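Side-chain contacts in MNMC2 (PDB 3VYW), which probably methylates modified wobble uridines of tRNA, taking the methyl group from S-adenosylmethionine and working without the oxidase domain usually fused to it: residues S13-K17 with K18-L22; S224-S228 with L229-K233; N269-R272 with K273-S277; E294-I297 with D298-K302. All coordinates share one frame; numbering follows the deposited sequence.

Contact 1: S13-K17 with K18-L22; sequences SYLRK and KEVSL
Lys18 N bonds to Tyr14 O at 2.9 Å to close the final turn of helix 3-18, and Glu19 then breaks the helix with a positive phi of 66°. The exit is a Schellman motif. Val20 N reaches back to Leu15 O, and Glu19 N to Arg16 O; both bonds are weak. The apolar pair of the motif is present: Leu15 CD2 meets Val20 CG2 at 4.1 Å. The other methyl, Leu15 CD1, meets Leu22 CD1 at 4.2 Å. Tyr14 holds CG trans to its backbone N (chi1 177°), which lays the ring beside Lys18. Lys18 CG sits over one face, 3.9 Å from the ring centroid and displaced toward the rim at CZ, a CH-pi contact. The Lys18 chain then bends at chi2 and passes the phenol oxygen. Tyr14 OH is bonded to Asp298 OD1 of helix 292-303. A leucine here lacks the hydroxyl and the flat face, and would probably leave Asp298 without this partner and Lys18 CG without its aromatic cover. The helix ends at the positive phi of Glu19; the turn that follows is closed by weak backbone bonds and carbon contacts, not by charge.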
loop_
_atom_site.group_PDB
_atom_site.type_symbol
_atom_site.label_atom_id
_atom_site.label_comp_id
_atom_site.label_asym_id
_atom_site.label_seq_id
_atom_site.Cartn_x
_atom_site.Cartn_y
_atom_site.Cartn_z
ATOM N N SER A 13 -14.549 -21.408 -11.926
ATOM C CA SER A 13 -15.428 -21.610 -10.844
ATOM C C SER A 13 -16.147 -20.348 -10.448
ATOM O O SER A 13 -17.319 -20.379 -10.185
ATOM C CB SER A 13 -14.649 -22.200 -9.699
ATOM O OG SER A 13 -15.229 -21.884 -8.487
ATOM N N TYR A 14 -15.438 -19.238 -10.376
ATOM C CA TYR A 14 -16.025 -17.968 -9.997
ATOM C C TYR A 14 -17.020 -17.448 -10.982
ATOM O O TYR A 14 -17.986 -16.862 -10.620
ATOM C CB TYR A 14 -14.953 -16.935 -9.745
ATOM C CG TYR A 14 -15.440 -15.557 -9.404
ATOM C CD1 TYR A 14 -16.018 -15.288 -8.201
ATOM C CD2 TYR A 14 -15.278 -14.513 -10.279
ATOM C CE1 TYR A 14 -16.442 -14.035 -7.885
ATOM C CE2 TYR A 14 -15.701 -13.265 -9.958
ATOM C CZ TYR A 14 -16.280 -13.045 -8.757
ATOM O OH TYR A 14 -16.692 -11.812 -8.432
ATOM N N LEU A 15 -16.759 -17.631 -12.245
ATOM C CA LEU A 15 -17.692 -17.149 -13.227
ATOM C C LEU A 15 -19.020 -17.864 -13.125
ATOM O O LEU A 15 -20.052 -17.279 -13.315
ATOM C CB LEU A 15 -17.118 -17.230 -14.620
ATOM C CG LEU A 15 -15.897 -16.384 -14.852
ATOM C CD1 LEU A 15 -15.288 -16.690 -16.192
ATOM C CD2 LEU A 15 -16.149 -14.908 -14.680
ATOM N N ARG A 16 -18.982 -19.152 -12.851
ATOM C CA ARG A 16 -20.197 -19.903 -12.670
ATOM C C ARG A 16 -20.954 -19.422 -11.459
ATOM O O ARG A 16 -22.132 -19.220 -11.505
ATOM C CB ARG A 16 -19.899 -21.380 -12.565
ATOM C CG ARG A 16 -21.023 -22.211 -11.989
ATOM C CD ARG A 16 -20.524 -23.218 -10.983
ATOM N NE ARG A 16 -20.041 -24.422 -11.627
ATOM C CZ ARG A 16 -20.818 -25.402 -12.071
ATOM N NH1 ARG A 16 -22.129 -25.327 -11.938
ATOM N NH2 ARG A 16 -20.282 -26.468 -12.633
ATOM N N LYS A 17 -20.273 -19.185 -10.375
ATOM C CA LYS A 17 -20.980 -18.721 -9.234
ATOM C C LYS A 17 -21.626 -17.414 -9.595
ATOM O O LYS A 17 -22.747 -17.171 -9.237
ATOM C CB LYS A 17 -20.028 -18.547 -8.065
ATOM C CG LYS A 17 -20.300 -17.348 -7.180
ATOM C CD LYS A 17 -19.640 -17.481 -5.822
ATOM C CE LYS A 17 -19.258 -16.145 -5.229
ATOM N NZ LYS A 17 -18.260 -16.253 -4.149
ATOM N N LYS A 18 -20.901 -16.565 -10.296
ATOM C CA LYS A 18 -21.339 -15.227 -10.599
ATOM C C LYS A 18 -22.385 -15.147 -11.651
ATOM O O LYS A 18 -23.076 -14.174 -11.768
ATOM C CB LYS A 18 -20.155 -14.330 -10.932
ATOM C CG LYS A 18 -19.649 -13.541 -9.755
ATOM C CD LYS A 18 -20.549 -13.704 -8.563
ATOM C CE LYS A 18 -20.425 -12.540 -7.616
ATOM N NZ LYS A 18 -21.722 -11.839 -7.462
ATOM N N GLU A 19 -22.494 -16.199 -12.416
ATOM C CA GLU A 19 -23.491 -16.278 -13.441
ATOM C C GLU A 19 -23.305 -15.285 -14.565
ATOM O O GLU A 19 -24.248 -14.850 -15.182
ATOM C CB GLU A 19 -24.862 -16.142 -12.817
ATOM C CG GLU A 19 -25.606 -17.440 -12.656
ATOM C CD GLU A 19 -26.677 -17.355 -11.599
ATOM O OE1 GLU A 19 -27.855 -17.625 -11.904
ATOM O OE2 GLU A 19 -26.342 -17.027 -10.450
ATOM N N VAL A 20 -22.069 -14.944 -14.836
ATOM C CA VAL A 20 -21.742 -14.117 -15.956
ATOM C C VAL A 20 -21.858 -14.840 -17.269
ATOM O O VAL A 20 -21.623 -16.008 -17.354
ATOM C CB VAL A 20 -20.306 -13.656 -15.853
ATOM C CG1 VAL A 20 -20.074 -12.468 -16.743
ATOM C CG2 VAL A 20 -19.971 -13.346 -14.435
ATOM N N SER A 21 -22.168 -14.113 -18.311
ATOM C CA SER A 21 -22.175 -14.669 -19.628
ATOM C C SER A 21 -21.181 -13.920 -20.510
ATOM O O SER A 21 -21.199 -12.721 -20.554
ATOM C CB SER A 21 -23.605 -14.608 -20.172
ATOM O OG SER A 21 -23.672 -14.780 -21.560
ATOM N N LEU A 22 -20.293 -14.637 -21.180
ATOM C CA LEU A 22 -19.328 -14.038 -22.076
ATOM C C LEU A 22 -19.086 -14.830 -23.332
ATOM O O LEU A 22 -19.430 -15.981 -23.423
ATOM C CB LEU A 22 -18.006 -13.812 -21.381
ATOM C CG LEU A 22 -17.465 -14.967 -20.586
ATOM C CD1 LEU A 22 -16.432 -14.469 -19.619
ATOM C CD2 LEU A 22 -18.618 -15.551 -19.840
#

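Contact 2: S224-S228 with L229-K233; sequences SYSSS and LSVRK
Ser228 O takes the bond from Arg232 N at 2.9 Å, with an N-H...O angle of 167°. Its neighbour on the same residue, Ser228 OG, caps the helix. It accepts from Val231 N at 3.1 Å, nearly straight at 171°. Ser228 is therefore the N-cap of helix 229-237. The hydroxyl stands trans to the backbone N of Ser228 (chi1 159°), which turns it over the first helical turn. Val231 CG2 packs against this cap, 3.4 Å from Ser228 CB. Two ST turns lead up to it: Ser224 OG accepts from Ser226 N, and Ser226 OG accepts from Ser228 N at 3.1 Å. The segment links strand 220-224 of the central sheet to the helix that follows, within the Rossmann-like methyltransferase fold. The side chain of Ser226 lies about 10 Å from the bound S-adenosylmethionine. Arg232 runs back along the loop with its chain extended from CG to NE. Its CG passes Ser228 O at 3.4 Å. Further out, Ser227 CB lies over the centre of one guanidinium face, 3.8 Å from Arg232 CZ. The buried guanidinium is satisfied from outside the two segments: NH1 forms a salt bridge with Glu270, NE bonds to Thr255 OG1, and NH2 makes weak bonds to Ser244 and Gly254. A leucine in place of Arg232 has no guanidinium, and would probably leave the Glu270 carboxylate without its salt bridge and Ser227 CB without the flat group beneath it. Ser227 OG bonds to Lys253 O, and Ser230 OG to Val281 O.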
loop_
_atom_site.group_PDB
_atom_site.type_symbol
_atom_site.label_atom_id
_atom_site.label_comp_id
_atom_site.label_asym_id
_atom_site.label_seq_id
_atom_site.Cartn_x
_atom_site.Cartn_y
_atom_site.Cartn_z
ATOM N N SER A 224 2.207 6.550 -1.654
ATOM C CA SER A 224 2.549 5.223 -2.041
ATOM C C SER A 224 3.576 5.241 -3.132
ATOM O O SER A 224 3.691 6.182 -3.846
ATOM C CB SER A 224 1.312 4.474 -2.481
ATOM O OG SER A 224 1.630 3.185 -2.858
ATOM N N TYR A 225 4.323 4.170 -3.248
ATOM C CA TYR A 225 5.209 3.934 -4.350
ATOM C C TYR A 225 4.462 3.731 -5.649
ATOM O O TYR A 225 4.990 3.920 -6.688
ATOM C CB TYR A 225 6.108 2.748 -4.061
ATOM C CG TYR A 225 5.348 1.491 -4.035
ATOM C CD1 TYR A 225 5.114 0.792 -5.168
ATOM C CD2 TYR A 225 4.802 1.042 -2.885
ATOM C CE1 TYR A 225 4.382 -0.335 -5.151
ATOM C CE2 TYR A 225 4.066 -0.081 -2.862
ATOM C CZ TYR A 225 3.869 -0.765 -4.004
ATOM O OH TYR A 225 3.135 -1.884 -3.984
ATOM N N SER A 226 3.234 3.282 -5.560
ATOM C CA SER A 226 2.416 2.959 -6.707
ATOM C C SER A 226 1.848 4.126 -7.501
ATOM O O SER A 226 1.468 5.101 -6.959
ATOM C CB SER A 226 1.318 2.011 -6.261
ATOM O OG SER A 226 0.280 1.894 -7.163
ATOM N N SER A 227 1.823 3.982 -8.810
ATOM C CA SER A 227 1.161 4.905 -9.670
ATOM C C SER A 227 0.089 4.227 -10.450
ATOM O O SER A 227 -0.168 4.593 -11.535
ATOM C CB SER A 227 2.132 5.587 -10.599
ATOM O OG SER A 227 3.169 4.737 -10.930
ATOM N N SER A 228 -0.551 3.241 -9.876
ATOM C CA SER A 228 -1.577 2.493 -10.560
ATOM C C SER A 228 -2.718 3.363 -11.025
ATOM O O SER A 228 -3.227 4.151 -10.309
ATOM C CB SER A 228 -2.123 1.451 -9.611
ATOM O OG SER A 228 -3.385 0.985 -9.946
ATOM N N LEU A 229 -3.129 3.181 -12.247
ATOM C CA LEU A 229 -4.193 3.942 -12.793
ATOM C C LEU A 229 -5.462 3.710 -12.057
ATOM O O LEU A 229 -6.215 4.590 -11.841
ATOM C CB LEU A 229 -4.377 3.580 -14.241
ATOM C CG LEU A 229 -3.312 4.101 -15.159
ATOM C CD1 LEU A 229 -3.590 3.696 -16.562
ATOM C CD2 LEU A 229 -3.271 5.583 -15.081
ATOM N N SER A 230 -5.691 2.479 -11.690
ATOM C CA SER A 230 -6.852 2.126 -10.942
ATOM C C SER A 230 -6.866 2.786 -9.588
ATOM O O SER A 230 -7.848 3.313 -9.180
ATOM C CB SER A 230 -6.922 0.623 -10.820
ATOM O OG SER A 230 -7.984 0.197 -10.026
ATOM N N VAL A 231 -5.752 2.783 -8.918
ATOM C CA VAL A 231 -5.655 3.458 -7.670
ATOM C C VAL A 231 -5.843 4.956 -7.775
ATOM O O VAL A 231 -6.526 5.528 -7.008
ATOM C CB VAL A 231 -4.316 3.161 -7.012
ATOM C CG1 VAL A 231 -4.252 3.799 -5.654
ATOM C CG2 VAL A 231 -4.128 1.688 -6.888
ATOM N N ARG A 232 -5.241 5.588 -8.742
ATOM C CA ARG A 232 -5.411 7.002 -8.905
ATOM C C ARG A 232 -6.816 7.429 -9.222
ATOM O O ARG A 232 -7.259 8.450 -8.785
ATOM C CB ARG A 232 -4.472 7.525 -9.949
ATOM C CG ARG A 232 -3.054 7.444 -9.540
ATOM C CD ARG A 232 -2.167 8.021 -10.576
ATOM N NE ARG A 232 -0.943 8.412 -9.951
ATOM C CZ ARG A 232 0.102 8.857 -10.602
ATOM N NH1 ARG A 232 0.061 8.934 -11.894
ATOM N NH2 ARG A 232 1.188 9.192 -9.968
ATOM N N LYS A 233 -7.491 6.653 -10.032
ATOM C CA LYS A 233 -8.841 6.916 -10.383
ATOM C C LYS A 233 -9.740 6.806 -9.189
ATOM O O LYS A 233 -10.651 7.522 -9.072
ATOM C CB LYS A 233 -9.272 6.033 -11.541
ATOM C CG LYS A 233 -10.740 6.039 -11.872
ATOM C CD LYS A 233 -11.033 6.863 -13.095
ATOM C CE LYS A 233 -12.427 6.623 -13.595
ATOM N NZ LYS A 233 -12.434 5.801 -14.807
#

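Contact 3: N269-R272 with K273-S277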
loop_
_atom_site.group_PDB
_atom_site.type_symbol
_atom_site.label_atom_id
_atom_site.label_comp_id
_atom_site.label_asym_id
_atom_site.label_seq_id
_atom_site.Cartn_x
_atom_site.Cartn_y
_atom_site.Cartn_z
ATOM N N ASN A 269 1.494 13.212 -19.623
ATOM C CA ASN A 269 1.312 11.844 -20.076
ATOM C C ASN A 269 0.606 10.977 -19.072
ATOM O O ASN A 269 0.000 9.995 -19.403
ATOM C CB ASN A 269 2.621 11.230 -20.494
ATOM C CG ASN A 269 3.661 11.290 -19.408
ATOM O OD1 ASN A 269 4.115 10.277 -18.916
ATOM N ND2 ASN A 269 4.059 12.489 -19.041
ATOM N N GLU A 270 0.763 11.342 -17.825
ATOM C CA GLU A 270 0.105 10.694 -16.740
ATOM C C GLU A 270 -1.367 10.913 -16.740
ATOM O O GLU A 270 -2.115 10.029 -16.492
ATOM C CB GLU A 270 0.692 11.175 -15.438
ATOM C CG GLU A 270 1.964 10.460 -15.085
ATOM C CD GLU A 270 2.445 10.748 -13.687
ATOM O OE1 GLU A 270 2.731 11.910 -13.380
ATOM O OE2 GLU A 270 2.556 9.803 -12.894
ATOM N N VAL A 271 -1.749 12.131 -16.982
ATOM C CA VAL A 271 -3.123 12.544 -17.066
ATOM C C VAL A 271 -3.813 11.921 -18.229
ATOM O O VAL A 271 -4.953 11.593 -18.179
ATOM C CB VAL A 271 -3.189 14.058 -17.153
ATOM C CG1 VAL A 271 -4.601 14.523 -17.184
ATOM C CG2 VAL A 271 -2.492 14.639 -15.963
ATOM N N ARG A 272 -3.074 11.825 -19.300
ATOM C CA ARG A 272 -3.541 11.286 -20.527
ATOM C C ARG A 272 -3.895 9.847 -20.394
ATOM O O ARG A 272 -4.871 9.412 -20.892
ATOM C CB ARG A 272 -2.456 11.474 -21.563
ATOM C CG ARG A 272 -2.812 10.986 -22.932
ATOM C CD ARG A 272 -1.897 11.519 -24.016
ATOM N NE ARG A 272 -2.540 11.375 -25.300
ATOM C CZ ARG A 272 -2.551 10.255 -26.003
ATOM N NH1 ARG A 272 -1.914 9.198 -25.572
ATOM N NH2 ARG A 272 -3.205 10.191 -27.142
ATOM N N LYS A 273 -3.043 9.104 -19.736
ATOM C CA LYS A 273 -3.250 7.718 -19.493
ATOM C C LYS A 273 -4.423 7.526 -18.609
ATOM O O LYS A 273 -5.180 6.617 -18.763
ATOM C CB LYS A 273 -2.047 7.164 -18.793
ATOM C CG LYS A 273 -1.097 6.423 -19.655
ATOM C CD LYS A 273 0.003 5.917 -18.777
ATOM C CE LYS A 273 1.222 6.797 -18.868
ATOM N NZ LYS A 273 2.155 6.558 -17.736
ATOM N N LEU A 274 -4.520 8.378 -17.629
ATOM C CA LEU A 274 -5.580 8.330 -16.695
ATOM C C LEU A 274 -6.906 8.609 -17.342
ATOM O O LEU A 274 -7.886 7.989 -17.045
ATOM C CB LEU A 274 -5.256 9.284 -15.585
ATOM C CG LEU A 274 -5.900 9.189 -14.241
ATOM C CD1 LEU A 274 -5.878 7.804 -13.671
ATOM C CD2 LEU A 274 -5.260 10.164 -13.315
ATOM N N VAL A 275 -6.943 9.575 -18.227
ATOM C CA VAL A 275 -8.119 9.814 -19.020
ATOM C C VAL A 275 -8.440 8.723 -20.034
ATOM O O VAL A 275 -9.544 8.285 -20.145
ATOM C CB VAL A 275 -8.022 11.176 -19.721
ATOM C CG1 VAL A 275 -9.152 11.350 -20.682
ATOM C CG2 VAL A 275 -8.053 12.282 -18.726
ATOM N N LEU A 276 -7.436 8.388 -20.844
ATOM C CA LEU A 276 -7.544 7.401 -21.927
ATOM C C LEU A 276 -7.764 5.912 -21.594
ATOM O O LEU A 276 -8.554 5.241 -22.258
ATOM C CB LEU A 276 -6.334 7.532 -22.869
ATOM C CG LEU A 276 -6.237 8.834 -23.667
ATOM C CD1 LEU A 276 -5.147 8.738 -24.724
ATOM C CD2 LEU A 276 -7.583 9.178 -24.302
ATOM N N SER A 277 -7.050 5.395 -20.591
ATOM C CA SER A 277 -6.991 3.956 -20.360
ATOM C C SER A 277 -8.268 3.235 -19.955
ATOM O O SER A 277 -9.057 3.709 -19.175
ATOM C CB SER A 277 -5.937 3.622 -19.328
ATOM O OG SER A 277 -5.315 2.411 -19.604
#
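Arg272 carries CG trans to the backbone N (chi1 -178°) and stays extended as far as NE, while Leu276 turns CG to the side of its own N (chi1 -66°). The two side chains cross at a slant. Leu276 CD1 comes to rest over the centre of one guanidinium face, 3.3 Å from Arg272 CZ. This is close packing of a methyl on a flat charged group. The backbone bond Leu276 N to Arg272 O, 2.8 Å, joins the same two residues. One step back, Val271 CG1 and Val275 CG2 meet more loosely at 4.4 Å. Lys273 behaves differently. Its chain bends at chi3 and curls over the carbonyl of Asn269, with Lys273 CE 3.5 Å from Asn269 O. That carbonyl accepts from Lys273 N at 3.2 Å, the donor standing 40° out of the carbonyl plane. On the buried side, Leu274 CB lies 3.4 Å from Glu270 O, and the Leu274 side chain packs on Leu229 and Leu236 of helix 229-237. Glu270 OE2 accepts from Ser244 OG besides pairing with Arg232. Ser277 is the first residue to leave the helical conformation. Arg272, Val275 and Leu276 lie on the exposed side, whereas Glu270 and Leu274 turn to the buried side, so the arrangement is that of a short surface helix, packed through Leu274 against helix 229-237 of the methyltransferase fold.

Contact 4: E294-I297 with D298-K302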
loop_
_atom_site.group_PDB
_atom_site.type_symbol
_atom_site.label_atom_id
_atom_site.label_comp_id
_atom_site.label_asym_id
_atom_site.label_seq_id
_atom_site.Cartn_x
_atom_site.Cartn_y
_atom_site.Cartn_z
ATOM N N GLU A 294 -10.811 -12.646 -6.513
ATOM C CA GLU A 294 -12.106 -12.245 -6.987
ATOM C C GLU A 294 -12.188 -10.795 -7.346
ATOM O O GLU A 294 -12.832 -10.427 -8.260
ATOM C CB GLU A 294 -13.135 -12.563 -5.916
ATOM C CG GLU A 294 -13.813 -13.898 -6.097
ATOM C CD GLU A 294 -14.555 -14.355 -4.877
ATOM O OE1 GLU A 294 -14.831 -13.541 -4.019
ATOM O OE2 GLU A 294 -14.861 -15.527 -4.778
ATOM N N ILE A 295 -11.553 -9.975 -6.542
ATOM C CA ILE A 295 -11.523 -8.561 -6.729
ATOM C C ILE A 295 -10.799 -8.267 -7.988
ATOM O O ILE A 295 -11.164 -7.417 -8.723
ATOM C CB ILE A 295 -10.822 -7.887 -5.562
ATOM C CG1 ILE A 295 -11.722 -7.929 -4.347
ATOM C CG2 ILE A 295 -10.483 -6.467 -5.905
ATOM C CD1 ILE A 295 -11.068 -7.618 -3.049
ATOM N N LEU A 296 -9.744 -8.997 -8.223
ATOM C CA LEU A 296 -9.033 -8.925 -9.451
ATOM C C LEU A 296 -9.853 -9.365 -10.633
ATOM O O LEU A 296 -9.816 -8.741 -11.641
ATOM C CB LEU A 296 -7.744 -9.738 -9.358
ATOM C CG LEU A 296 -6.841 -9.851 -10.586
ATOM C CD1 LEU A 296 -6.367 -8.512 -11.066
ATOM C CD2 LEU A 296 -5.649 -10.705 -10.327
ATOM N N ILE A 297 -10.581 -10.449 -10.516
ATOM C CA ILE A 297 -11.375 -10.924 -11.606
ATOM C C ILE A 297 -12.449 -9.932 -11.984
ATOM O O ILE A 297 -12.659 -9.656 -13.115
ATOM C CB ILE A 297 -12.012 -12.279 -11.290
ATOM C CG1 ILE A 297 -10.966 -13.370 -11.240
ATOM C CG2 ILE A 297 -13.032 -12.636 -12.331
ATOM C CD1 ILE A 297 -11.413 -14.637 -10.566
ATOM N N ASP A 298 -13.086 -9.349 -11.005
ATOM C CA ASP A 298 -14.106 -8.393 -11.243
ATOM C C ASP A 298 -13.579 -7.219 -11.992
ATOM O O ASP A 298 -14.266 -6.655 -12.769
ATOM C CB ASP A 298 -14.592 -7.871 -9.938
ATOM C CG ASP A 298 -15.512 -8.764 -9.288
ATOM O OD1 ASP A 298 -15.871 -9.755 -9.897
ATOM O OD2 ASP A 298 -15.858 -8.469 -8.155
ATOM N N TYR A 299 -12.364 -6.829 -11.682
ATOM C CA TYR A 299 -11.719 -5.727 -12.336
ATOM C C TYR A 299 -11.455 -5.966 -13.806
ATOM O O TYR A 299 -11.701 -5.129 -14.630
ATOM C CB TYR A 299 -10.444 -5.405 -11.578
ATOM C CG TYR A 299 -9.530 -4.400 -12.191
ATOM C CD1 TYR A 299 -9.731 -3.075 -12.003
ATOM C CD2 TYR A 299 -8.444 -4.789 -12.921
ATOM C CE1 TYR A 299 -8.887 -2.154 -12.549
ATOM C CE2 TYR A 299 -7.596 -3.877 -13.478
ATOM C CZ TYR A 299 -7.817 -2.558 -13.281
ATOM O OH TYR A 299 -6.960 -1.659 -13.809
ATOM N N LEU A 300 -10.953 -7.137 -14.118
ATOM C CA LEU A 300 -10.672 -7.504 -15.469
ATOM C C LEU A 300 -11.923 -7.541 -16.301
ATOM O O LEU A 300 -11.909 -7.184 -17.441
ATOM C CB LEU A 300 -9.931 -8.819 -15.514
ATOM C CG LEU A 300 -8.526 -8.696 -14.996
ATOM C CD1 LEU A 300 -7.872 -10.038 -14.842
ATOM C CD2 LEU A 300 -7.698 -7.811 -15.885
ATOM N N LEU A 301 -13.007 -7.975 -15.708
ATOM C CA LEU A 301 -14.278 -7.966 -16.360
ATOM C C LEU A 301 -14.786 -6.591 -16.694
ATOM O O LEU A 301 -15.270 -6.372 -17.749
ATOM C CB LEU A 301 -15.283 -8.685 -15.503
ATOM C CG LEU A 301 -15.043 -10.162 -15.431
ATOM C CD1 LEU A 301 -15.951 -10.775 -14.425
ATOM C CD2 LEU A 301 -15.257 -10.786 -16.771
ATOM N N LYS A 302 -14.661 -5.660 -15.779
ATOM C CA LYS A 302 -14.928 -4.291 -16.072
ATOM C C LYS A 302 -13.982 -3.746 -17.098
ATOM O O LYS A 302 -14.361 -3.046 -17.996
ATOM C CB LYS A 302 -14.755 -3.481 -14.829
ATOM C CG LYS A 302 -16.007 -3.344 -14.038
ATOM C CD LYS A 302 -16.446 -1.899 -13.947
ATOM C CE LYS A 302 -17.740 -1.763 -13.157
ATOM N NZ LYS A 302 -18.833 -1.079 -13.906
#
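Ile297 and Leu301 lie side by side one helical turn apart, and their branches point the same way. Ile297 places CG2 trans to the backbone N and CG1 beside it (chi1 -70°). Leu301 also turns CG to the side of its N. Ile297 CG2 thereby meets Leu301 CD1 at 4.0 Å. The pair one residue earlier is less alike. Leu296 has CG trans to its N (chi1 178°), whereas Leu300 has CG beside its N. Their ends still meet, with Leu296 CD1 4.3 Å from Leu300 CD1. Asp298 folds back along the helix (chi1 -79°). Its carboxylate carbon CG comes to 3.3 Å from Glu294 O, the carbonyl that accepts from Asp298 N at 3.0 Å. Asp298 OD1 takes its hydrogen bond from Tyr14 of helix 3-18, and OD2 has a long, weak ion pair with Lys290. Tyr299 swings its ring away from the earlier turn, though Tyr299 CB remains 3.4 Å from Leu296 O. Leu296 O lies at the ring edge, near the ring plane, and the phenol OH is bonded to Phe279 O. Leu296 and Ile297 also touch Phe34 of helix 24-37, and Ile295 comes within about 4 Å, side chain to side chain, of Glu202, which binds S-adenosylmethionine. The packing here is mostly aliphatic. The Asp298 carboxylate lies close to a carbonyl oxygen, which might raise its pKa somewhat, while the Tyr14 hydroxyl and, more weakly, Lys290 would tend to offset this.

Overall arrangement
All four contacts are local, each within a helix or at its end. Contact 4 is the most buried, and its side-chain packing is mainly aliphatic. Contacts 1 and 3 lie mostly at the surface, with two buried residues each; contact 2 is more enclosed. Contacts 1 and 4 meet as neighbouring helices: Ile297 packs on Tyr14, and Lys17 has a long, weak ion pair with Glu294. Contacts 2 and 3 are joined by the packing of Leu229 on Leu274 and by a salt bridge. Contact 2 also touches contact 4, through Ser230 and Tyr299. The two helix ends differ: a serine hydroxyl caps the start in contact 2, whereas backbone bonds and apolar packing close the end in contact 1.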